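Local coordinates for endoglycosidase (Bacteroides thetaiotaomicron, PDB 6Q64), which probably hydrolyses glycosidic bonds as a family 18 glycoside hydrolase, taking part in the breakdown of complex N-glycans by gut Bacteroides, at residues A[307-312]-A[345-350]; A[288-293]-A[335-340]; A[74-79]-A[281-286]; A[262-267]-A[314-319]. The protein carries 1 engineered substitution. All blocks are in the same frame, centred on the assembly; numbering follows the deposited sequence.

Contact 1. Residues A[307-312]-A[345-350]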
loop_
_atom_site.group_PDB
_atom_site.type_symbol
_atom_site.label_atom_id
_atom_site.label_comp_id
_atom_site.label_asym_id
_atom_site.label_seq_id
_atom_site.Cartn_x
_atom_site.Cartn_y
_atom_site.Cartn_z
ATOM N N SER A 307 26.151 -11.691 4.996
ATOM C CA SER A 307 27.077 -12.261 3.983
ATOM C C SER A 307 26.468 -12.205 2.575
ATOM O O SER A 307 27.142 -12.585 1.621
ATOM C CB SER A 307 27.419 -13.671 4.367
ATOM O OG SER A 307 26.238 -14.463 4.407
HETATM N N MSE A 308 25.226 -11.695 2.470
HETATM C CA MSE A 308 24.359 -11.808 1.307
HETATM C C MSE A 308 23.911 -10.420 0.848
HETATM O O MSE A 308 23.524 -9.586 1.647
HETATM C CB MSE A 308 23.065 -12.535 1.691
HETATM C CG MSE A 308 22.943 -14.033 1.394
HETATM SE SE MSE A 308 21.165 -14.454 2.261
HETATM C CE MSE A 308 21.478 -16.352 2.775
ATOM N N GLU A 309 23.861 -10.186 -0.460
ATOM C CA GLU A 309 23.382 -8.915 -0.979
ATOM C C GLU A 309 21.864 -8.839 -0.740
ATOM O O GLU A 309 21.212 -9.911 -0.745
ATOM C CB GLU A 309 23.832 -8.844 -2.442
ATOM C CG GLU A 309 23.030 -7.911 -3.339
ATOM C CD GLU A 309 23.604 -7.758 -4.746
ATOM O OE1 GLU A 309 23.493 -8.705 -5.562
ATOM O OE2 GLU A 309 24.195 -6.705 -4.998
ATOM N N GLY A 310 21.308 -7.639 -0.551
ATOM C CA GLY A 310 19.845 -7.443 -0.374
ATOM C C GLY A 310 19.355 -7.640 1.073
ATOM O O GLY A 310 18.121 -7.940 1.289
ATOM N N ASN A 311 20.249 -7.463 2.056
ATOM C CA ASN A 311 19.983 -7.842 3.467
ATOM C C ASN A 311 18.955 -6.871 4.089
ATOM O O ASN A 311 18.211 -7.344 4.925
ATOM C CB ASN A 311 21.282 -8.078 4.247
ATOM C CG ASN A 311 22.077 -6.824 4.459
ATOM O OD1 ASN A 311 21.872 -5.850 3.744
ATOM N ND2 ASN A 311 22.954 -6.832 5.455
ATOM N N GLN A 312 18.819 -5.627 3.620
ATOM C CA GLN A 312 17.719 -4.692 4.007
ATOM C C GLN A 312 16.393 -5.397 3.750
ATOM O O GLN A 312 15.713 -5.733 4.718
ATOM C CB GLN A 312 17.782 -3.329 3.301
ATOM C CG GLN A 312 16.718 -2.322 3.732
ATOM C CD GLN A 312 16.967 -0.878 3.325
ATOM O OE1 GLN A 312 16.881 -0.446 2.166
ATOM N NE2 GLN A 312 17.231 -0.061 4.318
ATOM N N TYR A 345 11.590 -9.445 -10.683
ATOM C CA TYR A 345 11.056 -9.271 -9.297
ATOM C C TYR A 345 11.894 -10.103 -8.300
ATOM O O TYR A 345 11.379 -10.681 -7.310
ATOM C CB TYR A 345 9.552 -9.555 -9.237
ATOM C CG TYR A 345 8.697 -8.390 -9.657
ATOM C CD1 TYR A 345 8.495 -7.310 -8.821
ATOM C CD2 TYR A 345 8.109 -8.346 -10.906
ATOM C CE1 TYR A 345 7.727 -6.223 -9.212
ATOM C CE2 TYR A 345 7.330 -7.279 -11.315
ATOM C CZ TYR A 345 7.142 -6.212 -10.461
ATOM O OH TYR A 345 6.378 -5.157 -10.846
ATOM N N LYS A 346 13.200 -10.113 -8.544
ATOM C CA LYS A 346 14.175 -10.946 -7.808
ATOM C C LYS A 346 13.933 -10.742 -6.314
ATOM O O LYS A 346 13.719 -11.738 -5.592
ATOM C CB LYS A 346 15.602 -10.533 -8.194
ATOM C CG LYS A 346 16.717 -11.328 -7.532
ATOM C CD LYS A 346 18.058 -10.743 -7.815
ATOM C CE LYS A 346 19.211 -11.496 -7.182
ATOM N NZ LYS A 346 20.474 -10.704 -7.288
ATOM N N TRP A 347 13.996 -9.482 -5.895
ATOM C CA TRP A 347 14.165 -9.101 -4.475
ATOM C C TRP A 347 12.834 -9.276 -3.759
ATOM O O TRP A 347 12.772 -10.003 -2.761
ATOM C CB TRP A 347 14.694 -7.678 -4.389
ATOM C CG TRP A 347 16.097 -7.604 -4.896
ATOM C CD1 TRP A 347 16.561 -6.854 -5.929
ATOM C CD2 TRP A 347 17.227 -8.330 -4.397
ATOM N NE1 TRP A 347 17.910 -7.022 -6.081
ATOM C CE2 TRP A 347 18.343 -7.938 -5.167
ATOM C CE3 TRP A 347 17.414 -9.234 -3.345
ATOM C CZ2 TRP A 347 19.618 -8.448 -4.943
ATOM C CZ3 TRP A 347 18.672 -9.748 -3.125
ATOM C CH2 TRP A 347 19.753 -9.375 -3.935
ATOM N N LEU A 348 11.774 -8.697 -4.301
ATOM C CA LEU A 348 10.437 -8.917 -3.712
ATOM C C LEU A 348 10.155 -10.427 -3.561
ATOM O O LEU A 348 9.732 -10.836 -2.474
ATOM C CB LEU A 348 9.392 -8.192 -4.558
ATOM C CG LEU A 348 8.008 -8.111 -3.918
ATOM C CD1 LEU A 348 8.056 -7.397 -2.567
ATOM C CD2 LEU A 348 7.021 -7.425 -4.856
ATOM N N ARG A 349 10.383 -11.250 -4.584
ATOM C CA ARG A 349 10.016 -12.699 -4.553
ATOM C C ARG A 349 10.815 -13.441 -3.462
ATOM O O ARG A 349 10.261 -14.333 -2.736
ATOM C CB ARG A 349 10.344 -13.332 -5.900
ATOM C CG ARG A 349 9.186 -13.415 -6.877
ATOM C CD ARG A 349 9.594 -14.315 -8.031
ATOM N NE ARG A 349 9.138 -13.784 -9.297
ATOM C CZ ARG A 349 7.913 -13.948 -9.783
ATOM N NH1 ARG A 349 7.009 -14.652 -9.113
ATOM N NH2 ARG A 349 7.594 -13.419 -10.955
ATOM N N LYS A 350 12.104 -13.137 -3.422
ATOM C CA LYS A 350 13.038 -13.715 -2.453
ATOM C C LYS A 350 12.569 -13.302 -1.057
ATOM O O LYS A 350 12.405 -14.185 -0.192
ATOM C CB LYS A 350 14.455 -13.207 -2.719
ATOM C CG LYS A 350 15.556 -14.097 -2.159
ATOM C CD LYS A 350 16.899 -13.537 -2.461
ATOM C CE LYS A 350 17.837 -14.569 -3.040
ATOM N NZ LYS A 350 18.434 -15.379 -1.943
#
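The indole of Trp347 meets the 307-312 segment with the outer end of its six-membered ring. At its edge and in its plane lies Glu309 OE1, 3.9 Å from Trp347 CZ2, with the carboxylate turned almost perpendicular (86°) to the indole. The CG of Glu309 packs 3.6 Å from Trp347 CH2. Gly310 approaches off-centre: its CA forms a CH-pi contact 4.2 Å from the centroid of the six-membered ring of Trp347. The aliphatic chain of Lys346 covers part of one face, its CD 3.8 Å above the Trp347 plane and displaced toward the rim.

Extended from CA with CG anti to the backbone N (chi1 157°), the Glu309 chain crosses the indole at about a right angle. Glu309 OE1 stays 4.0 Å from Lys346 NZ, beyond a salt bridge, where the opposite charges may still attract one another. At Gly310 a beta-carbon would run into Trp347 CZ3, and the positive phi also suits glycine.

Gly310 is the N-cap of helix 311-317, so the indole abuts the start of that helix. Trp347 itself sits in the first turn of helix 346-358, where Asp338 OD1 accepts its backbone N-H. The contact thus joins the N-terminal ends of two helices on the outside of a TIM barrel.

Contact 2. Residues A[288-293]-A[335-340]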
loop_
_atom_site.group_PDB
_atom_site.type_symbol
_atom_site.label_atom_id
_atom_site.label_comp_id
_atom_site.label_asym_id
_atom_site.label_seq_id
_atom_site.Cartn_x
_atom_site.Cartn_y
_atom_site.Cartn_z
ATOM N N GLN A 288 16.086 3.561 -6.470
ATOM C CA GLN A 288 17.566 3.618 -6.335
ATOM C C GLN A 288 18.195 2.262 -5.982
ATOM O O GLN A 288 19.384 2.110 -6.231
ATOM C CB GLN A 288 17.906 4.652 -5.276
ATOM C CG GLN A 288 18.015 6.050 -5.848
ATOM C CD GLN A 288 18.720 6.924 -4.839
ATOM O OE1 GLN A 288 18.594 6.725 -3.625
ATOM N NE2 GLN A 288 19.506 7.870 -5.336
ATOM N N GLY A 289 17.458 1.320 -5.399
ATOM C CA GLY A 289 18.066 0.110 -4.816
ATOM C C GLY A 289 17.533 -1.174 -5.416
ATOM O O GLY A 289 17.892 -2.249 -4.884
ATOM N N TRP A 290 16.777 -1.076 -6.521
ATOM C CA TRP A 290 16.248 -2.243 -7.280
ATOM C C TRP A 290 17.386 -3.216 -7.565
ATOM O O TRP A 290 17.144 -4.426 -7.539
ATOM C CB TRP A 290 15.558 -1.810 -8.571
ATOM C CG TRP A 290 16.468 -1.127 -9.545
ATOM C CD1 TRP A 290 16.780 0.200 -9.587
ATOM C CD2 TRP A 290 17.189 -1.745 -10.631
ATOM N NE1 TRP A 290 17.629 0.448 -10.628
ATOM C CE2 TRP A 290 17.896 -0.722 -11.288
ATOM C CE3 TRP A 290 17.309 -3.055 -11.104
ATOM C CZ2 TRP A 290 18.717 -0.971 -12.381
ATOM C CZ3 TRP A 290 18.121 -3.309 -12.186
ATOM C CH2 TRP A 290 18.813 -2.274 -12.813
ATOM N N LYS A 291 18.580 -2.709 -7.849
ATOM C CA LYS A 291 19.688 -3.599 -8.269
ATOM C C LYS A 291 20.092 -4.465 -7.088
ATOM O O LYS A 291 20.448 -5.617 -7.310
ATOM C CB LYS A 291 20.906 -2.832 -8.779
ATOM C CG LYS A 291 21.571 -3.457 -10.004
ATOM C CD LYS A 291 22.549 -2.536 -10.767
ATOM C CE LYS A 291 22.093 -1.091 -10.916
ATOM N NZ LYS A 291 22.476 -0.504 -12.227
ATOM N N THR A 292 20.024 -3.902 -5.883
ATOM C CA THR A 292 20.805 -4.363 -4.705
ATOM C C THR A 292 19.886 -4.836 -3.575
ATOM O O THR A 292 20.435 -5.352 -2.583
ATOM C CB THR A 292 21.749 -3.253 -4.226
ATOM O OG1 THR A 292 21.040 -2.016 -4.137
ATOM C CG2 THR A 292 22.930 -3.063 -5.145
ATOM N N GLY A 293 18.566 -4.716 -3.726
ATOM C CA GLY A 293 17.597 -5.032 -2.652
ATOM C C GLY A 293 17.720 -4.047 -1.500
ATOM O O GLY A 293 18.073 -4.457 -0.379
HETATM N N MSE A 335 8.112 -0.591 -7.398
HETATM C CA MSE A 335 8.312 -2.033 -7.335
HETATM C C MSE A 335 8.740 -2.595 -8.691
HETATM O O MSE A 335 9.516 -3.548 -8.733
HETATM C CB MSE A 335 7.041 -2.742 -6.852
HETATM C CG MSE A 335 5.773 -2.140 -7.341
HETATM SE SE MSE A 335 4.215 -3.193 -6.816
HETATM C CE MSE A 335 4.737 -4.875 -6.006
ATOM N N GLU A 336 8.253 -1.974 -9.776
ATOM C CA GLU A 336 8.482 -2.442 -11.139
ATOM C C GLU A 336 9.950 -2.325 -11.578
ATOM O O GLU A 336 10.303 -3.017 -12.526
ATOM C CB GLU A 336 7.569 -1.716 -12.131
ATOM C CG GLU A 336 7.916 -0.258 -12.355
ATOM C CD GLU A 336 7.234 0.749 -11.438
ATOM O OE1 GLU A 336 7.204 1.974 -11.797
ATOM O OE2 GLU A 336 6.742 0.320 -10.363
ATOM N N TYR A 337 10.796 -1.548 -10.901
ATOM C CA TYR A 337 12.249 -1.432 -11.213
ATOM C C TYR A 337 12.986 -2.731 -10.848
ATOM O O TYR A 337 14.191 -2.802 -11.123
ATOM C CB TYR A 337 12.880 -0.237 -10.491
ATOM C CG TYR A 337 12.535 1.113 -11.080
ATOM C CD1 TYR A 337 11.219 1.463 -11.327
ATOM C CD2 TYR A 337 13.517 2.047 -11.388
ATOM C CE1 TYR A 337 10.875 2.705 -11.829
ATOM C CE2 TYR A 337 13.197 3.289 -11.913
ATOM C CZ TYR A 337 11.867 3.619 -12.123
ATOM O OH TYR A 337 11.494 4.829 -12.624
ATOM N N ASP A 338 12.285 -3.697 -10.249
ATOM C CA ASP A 338 12.798 -5.030 -9.828
ATOM C C ASP A 338 12.618 -6.013 -10.993
ATOM O O ASP A 338 13.221 -7.126 -10.963
ATOM C CB ASP A 338 12.007 -5.514 -8.604
ATOM C CG ASP A 338 12.575 -6.654 -7.769
ATOM O OD1 ASP A 338 13.763 -7.061 -7.975
ATOM O OD2 ASP A 338 11.818 -7.102 -6.886
ATOM N N TYR A 339 11.753 -5.646 -11.937
ATOM C CA TYR A 339 11.458 -6.447 -13.144
ATOM C C TYR A 339 12.726 -6.639 -13.976
ATOM O O TYR A 339 13.051 -7.763 -14.317
ATOM C CB TYR A 339 10.299 -5.848 -13.939
ATOM C CG TYR A 339 9.860 -6.765 -15.037
ATOM C CD1 TYR A 339 10.490 -6.735 -16.281
ATOM C CD2 TYR A 339 8.880 -7.722 -14.812
ATOM C CE1 TYR A 339 10.121 -7.608 -17.293
ATOM C CE2 TYR A 339 8.501 -8.603 -15.817
ATOM C CZ TYR A 339 9.125 -8.544 -17.059
ATOM O OH TYR A 339 8.756 -9.415 -18.038
ATOM N N PRO A 340 13.490 -5.605 -14.376
ATOM C CA PRO A 340 14.673 -5.842 -15.194
ATOM C C PRO A 340 15.683 -6.763 -14.505
ATOM O O PRO A 340 16.680 -7.050 -15.090
ATOM C CB PRO A 340 15.305 -4.461 -15.443
ATOM C CG PRO A 340 14.227 -3.447 -15.082
ATOM C CD PRO A 340 13.185 -4.175 -14.250
#
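The side chains of Trp290 and Tyr337 cross at about a right angle, and their rings form an offset edge-to-face pair: the phenol turns an edge toward the face of the five-membered indole ring, with centroids 5.9 Å apart and the planes at 63°. Their roots are close too, Trp290 CB lying 3.7 Å from Tyr337 CB. The carbonyl of Tyr337 comes in obliquely, its O 3.1 Å from Trp290 CE3. With chi1 at 63°, Trp290 CG stands between its own backbone N and carbonyl carbon, which folds the indole over Lys291, whose CB lies 4.2 Å above the ring centre. Farther out, Trp290 CZ3 reaches Pro340 CB at 4.5 Å. Replacing Trp290 with an alanine removes the indole and would probably leave Tyr337 and Pro340 without their aromatic partner, opening a gap between the two loops. Asn341 ND2 bridges the two segments, hydrogen-bonded to Trp290 O and to the side-chain OD1 of Asp338. The contact joins the connection beyond strand 280-285 and helix 286-289 to the one between strand 329-333 and helix 346-358; the two strands are neighbours in the barrel sheet.

Contact 3. Residues A[74-79]-A[281-286]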
loop_
_atom_site.group_PDB
_atom_site.type_symbol
_atom_site.label_atom_id
_atom_site.label_comp_id
_atom_site.label_asym_id
_atom_site.label_seq_id
_atom_site.Cartn_x
_atom_site.Cartn_y
_atom_site.Cartn_z
ATOM N N PHE A 74 3.526 -5.962 -0.808
ATOM C CA PHE A 74 2.935 -4.677 -1.219
ATOM C C PHE A 74 3.954 -3.933 -2.091
ATOM O O PHE A 74 5.157 -4.276 -2.122
ATOM C CB PHE A 74 2.537 -3.916 0.051
ATOM C CG PHE A 74 2.372 -2.420 -0.117
ATOM C CD1 PHE A 74 1.159 -1.884 -0.505
ATOM C CD2 PHE A 74 3.437 -1.567 0.107
ATOM C CE1 PHE A 74 1.020 -0.524 -0.692
ATOM C CE2 PHE A 74 3.296 -0.210 -0.085
ATOM C CZ PHE A 74 2.092 0.308 -0.496
ATOM N N GLY A 75 3.498 -2.899 -2.786
ATOM C CA GLY A 75 4.422 -1.896 -3.343
ATOM C C GLY A 75 3.659 -0.731 -3.943
ATOM O O GLY A 75 2.413 -0.815 -4.166
ATOM N N TRP A 76 4.451 0.269 -4.352
ATOM C CA TRP A 76 3.989 1.402 -5.178
ATOM C C TRP A 76 4.321 1.092 -6.631
ATOM O O TRP A 76 5.499 1.252 -7.001
ATOM C CB TRP A 76 4.625 2.701 -4.670
ATOM C CG TRP A 76 3.992 3.147 -3.389
ATOM C CD1 TRP A 76 2.739 3.660 -3.236
ATOM C CD2 TRP A 76 4.554 3.034 -2.072
ATOM N NE1 TRP A 76 2.487 3.886 -1.911
ATOM C CE2 TRP A 76 3.583 3.519 -1.175
ATOM C CE3 TRP A 76 5.786 2.600 -1.574
ATOM C CZ2 TRP A 76 3.813 3.588 0.195
ATOM C CZ3 TRP A 76 6.011 2.654 -0.219
ATOM C CH2 TRP A 76 5.035 3.140 0.649
ATOM N N PHE A 77 3.300 0.689 -7.392
ATOM C CA PHE A 77 3.350 0.293 -8.828
ATOM C C PHE A 77 3.190 1.503 -9.755
ATOM O O PHE A 77 2.063 2.067 -9.901
ATOM C CB PHE A 77 2.238 -0.718 -9.098
ATOM C CG PHE A 77 2.346 -1.456 -10.408
ATOM C CD1 PHE A 77 3.533 -2.051 -10.799
ATOM C CD2 PHE A 77 1.249 -1.592 -11.240
ATOM C CE1 PHE A 77 3.617 -2.749 -11.990
ATOM C CE2 PHE A 77 1.338 -2.298 -12.427
ATOM C CZ PHE A 77 2.522 -2.860 -12.803
ATOM N N GLY A 78 4.289 1.889 -10.401
ATOM C CA GLY A 78 4.306 2.959 -11.423
ATOM C C GLY A 78 4.257 2.408 -12.842
ATOM O O GLY A 78 4.656 1.248 -13.021
ATOM N N ASN A 79 3.797 3.230 -13.800
ATOM C CA ASN A 79 3.706 2.964 -15.266
ATOM C C ASN A 79 2.710 1.829 -15.490
ATOM O O ASN A 79 3.034 0.880 -16.241
ATOM C CB ASN A 79 5.051 2.598 -15.920
ATOM C CG ASN A 79 6.201 3.537 -15.593
ATOM O OD1 ASN A 79 6.945 3.341 -14.616
ATOM N ND2 ASN A 79 6.378 4.541 -16.440
ATOM N N ILE A 281 3.537 -2.344 7.673
ATOM C CA ILE A 281 4.273 -2.712 6.434
ATOM C C ILE A 281 5.509 -1.821 6.368
ATOM O O ILE A 281 5.357 -0.601 6.534
ATOM C CB ILE A 281 3.356 -2.596 5.199
ATOM C CG1 ILE A 281 2.462 -3.830 5.074
ATOM C CG2 ILE A 281 4.161 -2.427 3.937
ATOM C CD1 ILE A 281 1.172 -3.574 4.356
ATOM N N ILE A 282 6.685 -2.409 6.160
ATOM C CA ILE A 282 7.930 -1.616 5.995
ATOM C C ILE A 282 8.407 -1.788 4.556
ATOM O O ILE A 282 8.311 -2.896 4.008
ATOM C CB ILE A 282 8.985 -2.002 7.029
ATOM C CG1 ILE A 282 8.960 -3.496 7.368
ATOM C CG2 ILE A 282 8.772 -1.151 8.259
ATOM C CD1 ILE A 282 10.141 -3.961 8.218
ATOM N N THR A 283 8.853 -0.685 3.970
ATOM C CA THR A 283 9.112 -0.565 2.529
ATOM C C THR A 283 10.519 -0.038 2.319
ATOM O O THR A 283 11.054 0.762 3.135
ATOM C CB THR A 283 8.091 0.332 1.829
ATOM O OG1 THR A 283 8.296 1.698 2.218
ATOM C CG2 THR A 283 6.678 -0.131 2.113
ATOM N N VAL A 284 11.063 -0.474 1.205
ATOM C CA VAL A 284 12.428 -0.116 0.785
ATOM C C VAL A 284 12.363 0.657 -0.550
ATOM O O VAL A 284 11.262 0.716 -1.178
ATOM C CB VAL A 284 13.245 -1.411 0.795
ATOM C CG1 VAL A 284 12.867 -2.312 -0.362
ATOM C CG2 VAL A 284 14.724 -1.094 0.813
ATOM N N GLU A 285 13.456 1.338 -0.913
ATOM C CA GLU A 285 13.442 2.386 -1.975
ATOM C C GLU A 285 14.111 1.818 -3.230
ATOM O O GLU A 285 15.348 1.641 -3.237
ATOM C CB GLU A 285 14.000 3.687 -1.393
ATOM C CG GLU A 285 14.658 4.658 -2.348
ATOM C CD GLU A 285 14.049 4.904 -3.711
ATOM O OE1 GLU A 285 13.335 5.935 -3.878
ATOM O OE2 GLU A 285 14.364 4.099 -4.615
ATOM N N PHE A 286 13.288 1.533 -4.237
ATOM C CA PHE A 286 13.638 0.651 -5.378
ATOM C C PHE A 286 13.906 1.467 -6.651
ATOM O O PHE A 286 14.599 0.937 -7.530
ATOM C CB PHE A 286 12.573 -0.440 -5.516
ATOM C CG PHE A 286 13.042 -1.800 -5.072
ATOM C CD1 PHE A 286 14.024 -1.924 -4.109
ATOM C CD2 PHE A 286 12.522 -2.947 -5.643
ATOM C CE1 PHE A 286 14.480 -3.167 -3.724
ATOM C CE2 PHE A 286 12.974 -4.194 -5.245
ATOM C CZ PHE A 286 13.954 -4.301 -4.287
#
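Strands 74-76 and 281-285 run in the same sense at 44°, their axes approaching to 8.3 Å, too far for backbone hydrogen bonds. This is next-but-one geometry in a TIM barrel: strand 329-333 fills the position between, pairing with strand 72-76 through Phe74 to Ile330 and Trp76 to Thr332. What joins the two segments is a buried layer of side chains.

Phe74 offers its CD2 to Ile281 CG2 at 4.0 Å, and the methyl CG2 of Thr283 sits near the plane of the phenyl ring, at its edge. The same phenyl turns its edge to one face of the Trp76 indole, Phe74 CZ standing 3.6 Å off the indole plane toward its rim, with Trp76 CZ2 in the plane of the phenyl. The indole in turn crosses Thr283 at about a right angle and meets it with its outer edge. A leucine in place of Trp76 would lose that long edge and is likely to open a gap beside Thr283 and over the end of the Phe74 ring.

Thr283 keeps its hydroxyl between its backbone N and carbonyl carbon (chi1 70°), where OG1 is also hydrogen-bonded to Tyr253 O on strand 251-254. Thr283 OG1 also lies at the indole edge, in its plane, 3.5 Å from Trp76 CZ3.

Contact 4. Residues A[262-267]-A[314-319]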
loop_
_atom_site.group_PDB
_atom_site.type_symbol
_atom_site.label_atom_id
_atom_site.label_comp_id
_atom_site.label_asym_id
_atom_site.label_seq_id
_atom_site.Cartn_x
_atom_site.Cartn_y
_atom_site.Cartn_z
ATOM N N SER A 262 17.455 -2.547 14.461
ATOM C CA SER A 262 16.871 -1.948 15.678
ATOM C C SER A 262 16.494 -0.492 15.376
ATOM O O SER A 262 15.450 -0.055 15.866
ATOM C CB SER A 262 17.721 -2.220 16.900
ATOM O OG SER A 262 18.592 -1.155 17.148
ATOM N N SER A 263 17.152 0.165 14.429
ATOM C CA SER A 263 16.731 1.515 13.957
ATOM C C SER A 263 15.408 1.437 13.183
ATOM O O SER A 263 14.688 2.457 13.139
ATOM C CB SER A 263 17.794 2.226 13.167
ATOM O OG SER A 263 18.004 1.613 11.905
ATOM N N VAL A 264 15.041 0.272 12.658
ATOM C CA VAL A 264 13.750 0.112 11.921
ATOM C C VAL A 264 12.635 -0.118 12.937
ATOM O O VAL A 264 11.593 0.527 12.822
ATOM C CB VAL A 264 13.811 -1.038 10.900
ATOM C CG1 VAL A 264 12.509 -1.216 10.131
ATOM C CG2 VAL A 264 14.956 -0.821 9.943
ATOM N N ILE A 265 12.878 -1.013 13.894
ATOM C CA ILE A 265 11.975 -1.270 15.050
ATOM C C ILE A 265 11.691 0.056 15.758
ATOM O O ILE A 265 10.498 0.334 16.010
ATOM C CB ILE A 265 12.550 -2.334 15.989
ATOM C CG1 ILE A 265 12.969 -3.581 15.200
ATOM C CG2 ILE A 265 11.537 -2.644 17.083
ATOM C CD1 ILE A 265 13.166 -4.835 15.994
ATOM N N TYR A 266 12.699 0.903 15.981
ATOM C CA TYR A 266 12.460 2.174 16.714
ATOM C C TYR A 266 11.431 3.001 15.951
ATOM O O TYR A 266 10.592 3.672 16.567
ATOM C CB TYR A 266 13.732 2.968 16.976
ATOM C CG TYR A 266 13.445 4.330 17.545
ATOM C CD1 TYR A 266 13.025 5.355 16.712
ATOM C CD2 TYR A 266 13.576 4.601 18.894
ATOM C CE1 TYR A 266 12.762 6.627 17.186
ATOM C CE2 TYR A 266 13.330 5.875 19.389
ATOM C CZ TYR A 266 12.915 6.891 18.534
ATOM O OH TYR A 266 12.626 8.150 18.989
ATOM N N LYS A 267 11.492 2.943 14.632
ATOM C CA LYS A 267 10.644 3.771 13.744
ATOM C C LYS A 267 9.185 3.314 13.822
ATOM O O LYS A 267 8.310 4.198 13.712
ATOM C CB LYS A 267 11.135 3.694 12.300
ATOM C CG LYS A 267 10.157 4.273 11.288
ATOM C CD LYS A 267 10.769 4.446 9.918
ATOM C CE LYS A 267 10.434 5.770 9.282
ATOM N NZ LYS A 267 11.551 6.234 8.442
ATOM N N LEU A 314 15.524 -8.333 3.145
ATOM C CA LEU A 314 15.306 -9.715 3.633
ATOM C C LEU A 314 15.128 -9.645 5.139
ATOM O O LEU A 314 14.344 -10.460 5.664
ATOM C CB LEU A 314 16.479 -10.621 3.241
ATOM C CG LEU A 314 16.742 -10.746 1.742
ATOM C CD1 LEU A 314 17.965 -11.598 1.492
ATOM C CD2 LEU A 314 15.541 -11.327 1.035
ATOM N N ASP A 315 15.856 -8.721 5.784
ATOM C CA ASP A 315 15.698 -8.446 7.224
ATOM C C ASP A 315 14.252 -8.035 7.447
ATOM O O ASP A 315 13.595 -8.604 8.347
ATOM C CB ASP A 315 16.646 -7.357 7.712
ATOM C CG ASP A 315 16.660 -7.227 9.226
ATOM O OD1 ASP A 315 16.768 -8.290 9.918
ATOM O OD2 ASP A 315 16.519 -6.070 9.692
ATOM N N TYR A 316 13.768 -7.110 6.621
ATOM C CA TYR A 316 12.392 -6.576 6.760
ATOM C C TYR A 316 11.404 -7.750 6.721
ATOM O O TYR A 316 10.564 -7.949 7.594
ATOM C CB TYR A 316 12.117 -5.505 5.710
ATOM C CG TYR A 316 12.840 -4.201 5.912
ATOM C CD1 TYR A 316 13.975 -4.088 6.706
ATOM C CD2 TYR A 316 12.388 -3.046 5.301
ATOM C CE1 TYR A 316 14.644 -2.872 6.883
ATOM C CE2 TYR A 316 13.059 -1.832 5.431
ATOM C CZ TYR A 316 14.201 -1.748 6.207
ATOM O OH TYR A 316 14.849 -0.558 6.337
ATOM N N ALA A 317 11.514 -8.579 5.708
ATOM C CA ALA A 317 10.509 -9.637 5.476
ATOM C C ALA A 317 10.502 -10.605 6.653
ATOM O O ALA A 317 9.465 -11.238 6.824
ATOM C CB ALA A 317 10.800 -10.357 4.178
ATOM N N THR A 318 11.622 -10.766 7.360
ATOM C CA THR A 318 11.770 -11.814 8.399
ATOM C C THR A 318 11.776 -11.184 9.806
ATOM O O THR A 318 12.202 -11.908 10.742
ATOM C CB THR A 318 13.058 -12.617 8.221
ATOM O OG1 THR A 318 14.114 -11.677 8.339
ATOM C CG2 THR A 318 13.155 -13.329 6.894
ATOM N N LEU A 319 11.325 -9.924 9.929
ATOM C CA LEU A 319 11.498 -9.064 11.129
ATOM C C LEU A 319 10.593 -9.570 12.241
ATOM O O LEU A 319 9.366 -9.397 12.103
ATOM C CB LEU A 319 11.113 -7.636 10.785
ATOM C CG LEU A 319 11.414 -6.614 11.864
ATOM C CD1 LEU A 319 12.896 -6.445 12.043
ATOM C CD2 LEU A 319 10.817 -5.271 11.517
#
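Apolar contact carries this meeting between helix 261-268 and the last turn and exit of helix 311-317, in two patches. In the first, Val264 rests on Tyr316. Val264 CG2 lies 3.7 Å from Tyr316 CE1 and 3.6 Å from Tyr316 OH, while Val264 CG1 stands over one face of the phenol, 4.2 Å above the Tyr316 plane and displaced toward the rim. Val264 places CG1 anti to its backbone N (chi1 -180°), which leaves CG2 on the side that meets the hydroxyl end of the ring. In the second patch, Ile265 CG1 touches Leu319 CD1 at 4.3 Å.

No hydrogen bond spans the two segments; the hydroxyl of Tyr316 and the carboxylate of Asp315 find partners outside them. Tyr316 OH is hydrogen-bonded to Ala255 O, which fixes the far end of the ring that Val264 packs against. The carboxylate of Asp315 is held by Ser300 OG, Tyr298 OH and Thr261 OG1, the last at the start of helix 261-268, so a polar bond joins the two helical regions beside the apolar patches.

Backbone bonding finishes the second helix: Leu319 N donates to Tyr316 O at 3.2 Å, just where Thr318 leaves helical geometry. Val264, Tyr316 and Leu319 all also touch Ile282 on strand 280-285. Helices packed on each other and on the strand between them in sequence are the arrangement expected in the outer helical layer of a TIM barrel, the family's fold.

How the contacts relate
All four contacts belong to the late half of the barrel, with strand 72-76 closing in from the start of the chain. Contact 3 lies deepest, about 8 Å between its centre and that of the chain; contacts 1, 2 and 4 lie about 17 to 20 Å out. Contacts 1 and 2 have centres about 10 Å apart and meet at Asp338. Contacts 1 and 4 share helix 311-317, while Ile282 joins contact 3 to contact 4; contacts 2 and 4 do not touch. Contact 3 closes before contacts 1 and 2 open, whereas contacts 1, 2 and 4 interleave and contact 4 also interleaves with contact 3, so the last beta-alpha units are joined by contacts between residues far apart in sequence.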